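PDB 6LSV: jasmonate-induced oxygenase 2 from Arabidopsis thaliana, which catalyses the iron- and 2-oxoglutarate-dependent hydroxylation of jasmonate, a stress hormone that triggers defence responses, to 12-hydroxyjasmonate. Local coordinates for residues A[269-277]-A[309-317]. Residues are numbered along the deposited sequence; the frame is centred on the assembly and turned at random.
Sequences DQIQILSNS and IQPLQELVS
The C-terminal end of helix 269-274 packs on the loop that follows strand 308-309, and Leu274 meets Leu312 there. Leu312 N gives a nearly straight hydrogen bond to Leu274 O, 2.9 Å long with 175° at the hydrogen. Beside this bond, Leu274 CD2 lies 4.0 Å from Leu312 CG, and Leu315 CD1 sits 3.6 Å from Leu274 O. The helix ends in a Schellman motif. Ser277 N bonds back to Gln272 O, Asn276 N bonds to Ile273 O, and Asn276 is the C-prime residue with positive phi. Ile273 O also receives a CA-H...O contact from Pro311 CA at 3.1 Å. The Pro311 ring touches Asn276 OD1 at CG, 3.4 Å away, and Ile273 CG2 at CD, 3.9 Å away. With CG anti to the backbone N (chi1 -157°), the Asn276 amide reaches the ring; its OD1 accepts a hydrogen bond from Leu323 N. On the same side of the helix, Ile309 CG2 touches Ile273 CG2 and Leu274 CG, and meets Gln270 OE1 one turn back. The Ile309 side chain crosses all three at about a right angle. A bend at chi2 turns the Gln270 amide so that OE1 lies against Ile309 CG2, 3.3 Å away, while NE2 hydrogen-bonds to Pro230 O. The Gln270 side chain lies about 9 Å from the bound jasmonate. Helix 193-197 covers Leu274 and Leu312 through Ala197.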
ATOM      1  N   ASP A 269       4.171   8.649   0.622  1.00 20.67           N
ATOM      2  CA  ASP A 269       4.857   9.675   1.403  1.00 22.77           C
ATOM      3  C   ASP A 269       6.034  10.265   0.636  1.00 23.60           C
ATOM      4  O   ASP A 269       6.308  11.469   0.733  1.00 19.89           O
ATOM      5  CB  ASP A 269       5.330   9.090   2.735  1.00 22.20           C
ATOM      6  CG  ASP A 269       4.257   9.132   3.809  1.00 27.94           C
ATOM      7  OD1 ASP A 269       3.164   9.682   3.546  1.00 26.16           O
ATOM      8  OD2 ASP A 269       4.512   8.617   4.920  1.00 29.82           O
ATOM      9  N   GLN A 270       6.744   9.435  -0.132  1.00 18.34           N
ATOM     10  CA  GLN A 270       7.929   9.914  -0.833  1.00 21.54           C
ATOM     11  C   GLN A 270       7.577  10.931  -1.913  1.00 26.04           C
ATOM     12  O   GLN A 270       8.337  11.881  -2.138  1.00 26.31           O
ATOM     13  CB  GLN A 270       8.693   8.735  -1.435  1.00 19.29           C
ATOM     14  CG  GLN A 270       9.274   7.790  -0.396  1.00 23.52           C
ATOM     15  CD  GLN A 270      10.018   8.525   0.704  1.00 26.48           C
ATOM     16  OE1 GLN A 270      10.943   9.292   0.437  1.00 26.78           O
ATOM     17  NE2 GLN A 270       9.611   8.300   1.949  1.00 19.94           N
ATOM     18  N   ILE A 271       6.436  10.762  -2.583  1.00 22.38           N
ATOM     19  CA  ILE A 271       6.062  11.722  -3.616  1.00 21.21           C
ATOM     20  C   ILE A 271       5.542  13.012  -2.993  1.00 19.86           C
ATOM     21  O   ILE A 271       5.789  14.099  -3.527  1.00 22.83           O
ATOM     22  CB  ILE A 271       5.046  11.091  -4.584  1.00 23.94           C
ATOM     23  CG1 ILE A 271       5.736  10.024  -5.435  1.00 24.09           C
ATOM     24  CG2 ILE A 271       4.409  12.148  -5.478  1.00 23.30           C
ATOM     25  CD1 ILE A 271       4.892   9.491  -6.569  1.00 23.80           C
ATOM     26  N   GLN A 272       4.846  12.930  -1.855  1.00 19.24           N
ATOM     27  CA  GLN A 272       4.461  14.151  -1.151  1.00 19.09           C
ATOM     28  C   GLN A 272       5.686  14.997  -0.829  1.00 25.74           C
ATOM     29  O   GLN A 272       5.657  16.227  -0.966  1.00 24.60           O
ATOM     30  CB  GLN A 272       3.688  13.816   0.128  1.00 20.64           C
ATOM     31  CG  GLN A 272       3.500  15.019   1.063  1.00 21.65           C
ATOM     32  CD  GLN A 272       2.409  14.826   2.110  1.00 18.67           C
ATOM     33  OE1 GLN A 272       1.464  14.061   1.915  1.00 21.46           O
ATOM     34  NE2 GLN A 272       2.533  15.534   3.223  1.00 16.56           N
ATOM     35  N   ILE A 273       6.782  14.349  -0.425  1.00 25.70           N
ATOM     36  CA  ILE A 273       8.011  15.071  -0.114  1.00 23.85           C
ATOM     37  C   ILE A 273       8.638  15.644  -1.381  1.00 24.83           C
ATOM     38  O   ILE A 273       9.079  16.799  -1.400  1.00 25.69           O
ATOM     39  CB  ILE A 273       8.991  14.154   0.641  1.00 27.86           C
ATOM     40  CG1 ILE A 273       8.383  13.696   1.969  1.00 25.20           C
ATOM     41  CG2 ILE A 273      10.315  14.861   0.883  1.00 24.65           C
ATOM     42  CD1 ILE A 273       8.933  12.380   2.459  1.00 25.26           C
ATOM     43  N   LEU A 274       8.683  14.854  -2.459  1.00 23.76           N
ATOM     44  CA  LEU A 274       9.288  15.330  -3.701  1.00 25.30           C
ATOM     45  C   LEU A 274       8.510  16.502  -4.288  1.00 25.84           C
ATOM     46  O   LEU A 274       9.104  17.482  -4.755  1.00 23.78           O
ATOM     47  CB  LEU A 274       9.384  14.185  -4.710  1.00 16.76           C
ATOM     48  CG  LEU A 274      10.552  13.216  -4.500  1.00 21.71           C
ATOM     49  CD1 LEU A 274      10.397  11.979  -5.363  1.00 20.03           C
ATOM     50  CD2 LEU A 274      11.881  13.894  -4.789  1.00 21.57           C
ATOM     51  N   SER A 275       7.183  16.431  -4.260  1.00 21.38           N
ATOM     52  CA  SER A 275       6.346  17.511  -4.760  1.00 21.05           C
ATOM     53  C   SER A 275       6.285  18.700  -3.808  1.00 26.71           C
ATOM     54  O   SER A 275       5.453  19.588  -4.017  1.00 28.36           O
ATOM     55  CB  SER A 275       4.931  16.995  -5.041  1.00 23.82           C
ATOM     56  OG  SER A 275       4.249  16.662  -3.844  1.00 21.37           O
ATOM     57  N   ASN A 276       7.143  18.733  -2.784  1.00 25.75           N
ATOM     58  CA  ASN A 276       7.111  19.767  -1.744  1.00 28.29           C
ATOM     59  C   ASN A 276       5.690  19.985  -1.231  1.00 27.95           C
ATOM     60  O   ASN A 276       5.243  21.119  -1.041  1.00 24.43           O
ATOM     61  CB  ASN A 276       7.717  21.083  -2.244  1.00 29.43           C
ATOM     62  CG  ASN A 276       8.219  21.967  -1.104  1.00 28.04           C
ATOM     63  OD1 ASN A 276       8.550  21.481  -0.023  1.00 25.46           O
ATOM     64  ND2 ASN A 276       8.272  23.272  -1.346  1.00 27.65           N
ATOM     65  N   SER A 277       4.973  18.878  -1.029  1.00 24.97           N
ATOM     66  CA  SER A 277       3.597  18.815  -0.537  1.00 25.17           C
ATOM     67  C   SER A 277       2.564  19.320  -1.539  1.00 27.27           C
ATOM     68  O   SER A 277       1.406  19.531  -1.159  1.00 28.21           O
ATOM     69  CB  SER A 277       3.418  19.571   0.785  1.00 26.51           C
ATOM     70  OG  SER A 277       3.567  18.703   1.897  1.00 37.32           O
ATOM     71  N   ILE A 309      15.982  11.605  -0.281  1.00 27.95           N
ATOM     72  CA  ILE A 309      14.769  12.177  -0.850  1.00 24.55           C
ATOM     73  C   ILE A 309      14.519  13.531  -0.205  1.00 30.03           C
ATOM     74  O   ILE A 309      14.545  13.660   1.026  1.00 30.62           O
ATOM     75  CB  ILE A 309      13.571  11.238  -0.634  1.00 28.41           C
ATOM     76  CG1 ILE A 309      13.760   9.936  -1.418  1.00 23.00           C
ATOM     77  CG2 ILE A 309      12.269  11.932  -1.015  1.00 26.84           C
ATOM     78  CD1 ILE A 309      13.916  10.136  -2.905  1.00 21.81           C
ATOM     79  N   GLN A 310      14.281  14.542  -1.032  1.00 24.36           N
ATOM     80  CA  GLN A 310      13.948  15.874  -0.547  1.00 33.17           C
ATOM     81  C   GLN A 310      13.071  16.548  -1.588  1.00 27.08           C
ATOM     82  O   GLN A 310      12.957  16.065  -2.721  1.00 25.43           O
ATOM     83  CB  GLN A 310      15.208  16.705  -0.266  1.00 29.54           C
ATOM     84  CG  GLN A 310      16.209  16.759  -1.399  1.00 29.91           C
ATOM     85  CD  GLN A 310      17.374  17.674  -1.081  1.00 31.08           C
ATOM     86  OE1 GLN A 310      17.185  18.773  -0.565  1.00 38.41           O
ATOM     87  NE2 GLN A 310      18.586  17.216  -1.371  1.00 26.57           N
ATOM     88  N   PRO A 311      12.412  17.648  -1.229  1.00 23.85           N
ATOM     89  CA  PRO A 311      11.617  18.385  -2.221  1.00 26.34           C
ATOM     90  C   PRO A 311      12.438  18.739  -3.450  1.00 21.99           C
ATOM     91  O   PRO A 311      13.574  19.206  -3.348  1.00 27.95           O
ATOM     92  CB  PRO A 311      11.176  19.634  -1.455  1.00 30.12           C
ATOM     93  CG  PRO A 311      11.142  19.208  -0.035  1.00 27.19           C
ATOM     94  CD  PRO A 311      12.231  18.188   0.133  1.00 19.60           C
ATOM     95  N   LEU A 312      11.857  18.501  -4.623  1.00 25.29           N
ATOM     96  CA  LEU A 312      12.542  18.814  -5.870  1.00 28.98           C
ATOM     97  C   LEU A 312      12.909  20.291  -5.911  1.00 31.09           C
ATOM     98  O   LEU A 312      12.128  21.155  -5.500  1.00 31.22           O
ATOM     99  CB  LEU A 312      11.664  18.452  -7.068  1.00 24.40           C
ATOM    100  CG  LEU A 312      11.447  16.961  -7.328  1.00 27.24           C
ATOM    101  CD1 LEU A 312      10.232  16.739  -8.229  1.00 27.97           C
ATOM    102  CD2 LEU A 312      12.693  16.342  -7.937  1.00 25.27           C
ATOM    103  N   GLN A 313      14.120  20.578  -6.390  1.00 29.68           N
ATOM    104  CA  GLN A 313      14.585  21.961  -6.414  1.00 32.35           C
ATOM    105  C   GLN A 313      13.779  22.807  -7.388  1.00 30.96           C
ATOM    106  O   GLN A 313      13.652  24.021  -7.191  1.00 33.16           O
ATOM    107  CB  GLN A 313      16.070  22.007  -6.764  1.00 33.77           C
ATOM    108  CG  GLN A 313      16.427  21.318  -8.067  1.00 30.17           C
ATOM    109  CD  GLN A 313      17.922  21.128  -8.220  1.00 34.21           C
ATOM    110  OE1 GLN A 313      18.678  21.273  -7.258  1.00 32.18           O
ATOM    111  NE2 GLN A 313      18.359  20.814  -9.435  1.00 27.71           N
ATOM    112  N   GLU A 314      13.215  22.186  -8.427  1.00 31.77           N
ATOM    113  CA  GLU A 314      12.424  22.926  -9.406  1.00 33.67           C
ATOM    114  C   GLU A 314      11.204  23.585  -8.775  1.00 35.01           C
ATOM    115  O   GLU A 314      10.737  24.620  -9.265  1.00 41.32           O
ATOM    116  CB  GLU A 314      11.980  21.994 -10.536  1.00 37.00           C
ATOM    117  CG  GLU A 314      13.054  21.661 -11.559  1.00 30.37           C
ATOM    118  CD  GLU A 314      13.937  20.500 -11.131  1.00 36.35           C
ATOM    119  OE1 GLU A 314      13.829  20.063  -9.963  1.00 29.61           O
ATOM    120  OE2 GLU A 314      14.739  20.023 -11.965  1.00 34.13           O
ATOM    121  N   LEU A 315      10.674  23.008  -7.698  1.00 35.21           N
ATOM    122  CA  LEU A 315       9.436  23.481  -7.094  1.00 32.04           C
ATOM    123  C   LEU A 315       9.671  24.381  -5.893  1.00 33.00           C
ATOM    124  O   LEU A 315       8.715  24.726  -5.192  1.00 38.39           O
ATOM    125  CB  LEU A 315       8.563  22.294  -6.693  1.00 29.94           C
ATOM    126  CG  LEU A 315       8.421  21.198  -7.747  1.00 27.15           C
ATOM    127  CD1 LEU A 315       7.868  19.941  -7.109  1.00 25.89           C
ATOM    128  CD2 LEU A 315       7.541  21.659  -8.906  1.00 20.78           C
ATOM    129  N   VAL A 316      10.913  24.774  -5.639  1.00 35.07           N
ATOM    130  CA  VAL A 316      11.247  25.604  -4.491  1.00 41.48           C
ATOM    131  C   VAL A 316      11.379  27.050  -4.947  1.00 41.89           C
ATOM    132  O   VAL A 316      12.160  27.358  -5.856  1.00 42.36           O
ATOM    133  CB  VAL A 316      12.538  25.120  -3.811  1.00 32.58           C
ATOM    134  CG1 VAL A 316      13.104  26.213  -2.917  1.00 41.57           C
ATOM    135  CG2 VAL A 316      12.263  23.862  -3.004  1.00 30.42           C
ATOM    136  N   SER A 317      10.597  27.926  -4.330  1.00 40.83           N
ATOM    137  CA  SER A 317      10.783  29.368  -4.375  1.00 45.10           C
ATOM    138  C   SER A 317      11.090  29.847  -2.958  1.00 48.95           C
ATOM    139  O   SER A 317      11.111  29.060  -2.008  1.00 49.44           O
ATOM    140  CB  SER A 317       9.548  30.060  -4.960  1.00 44.00           C
ATOM    141  OG  SER A 317       8.954  29.266  -5.975  1.00 51.40           O
TER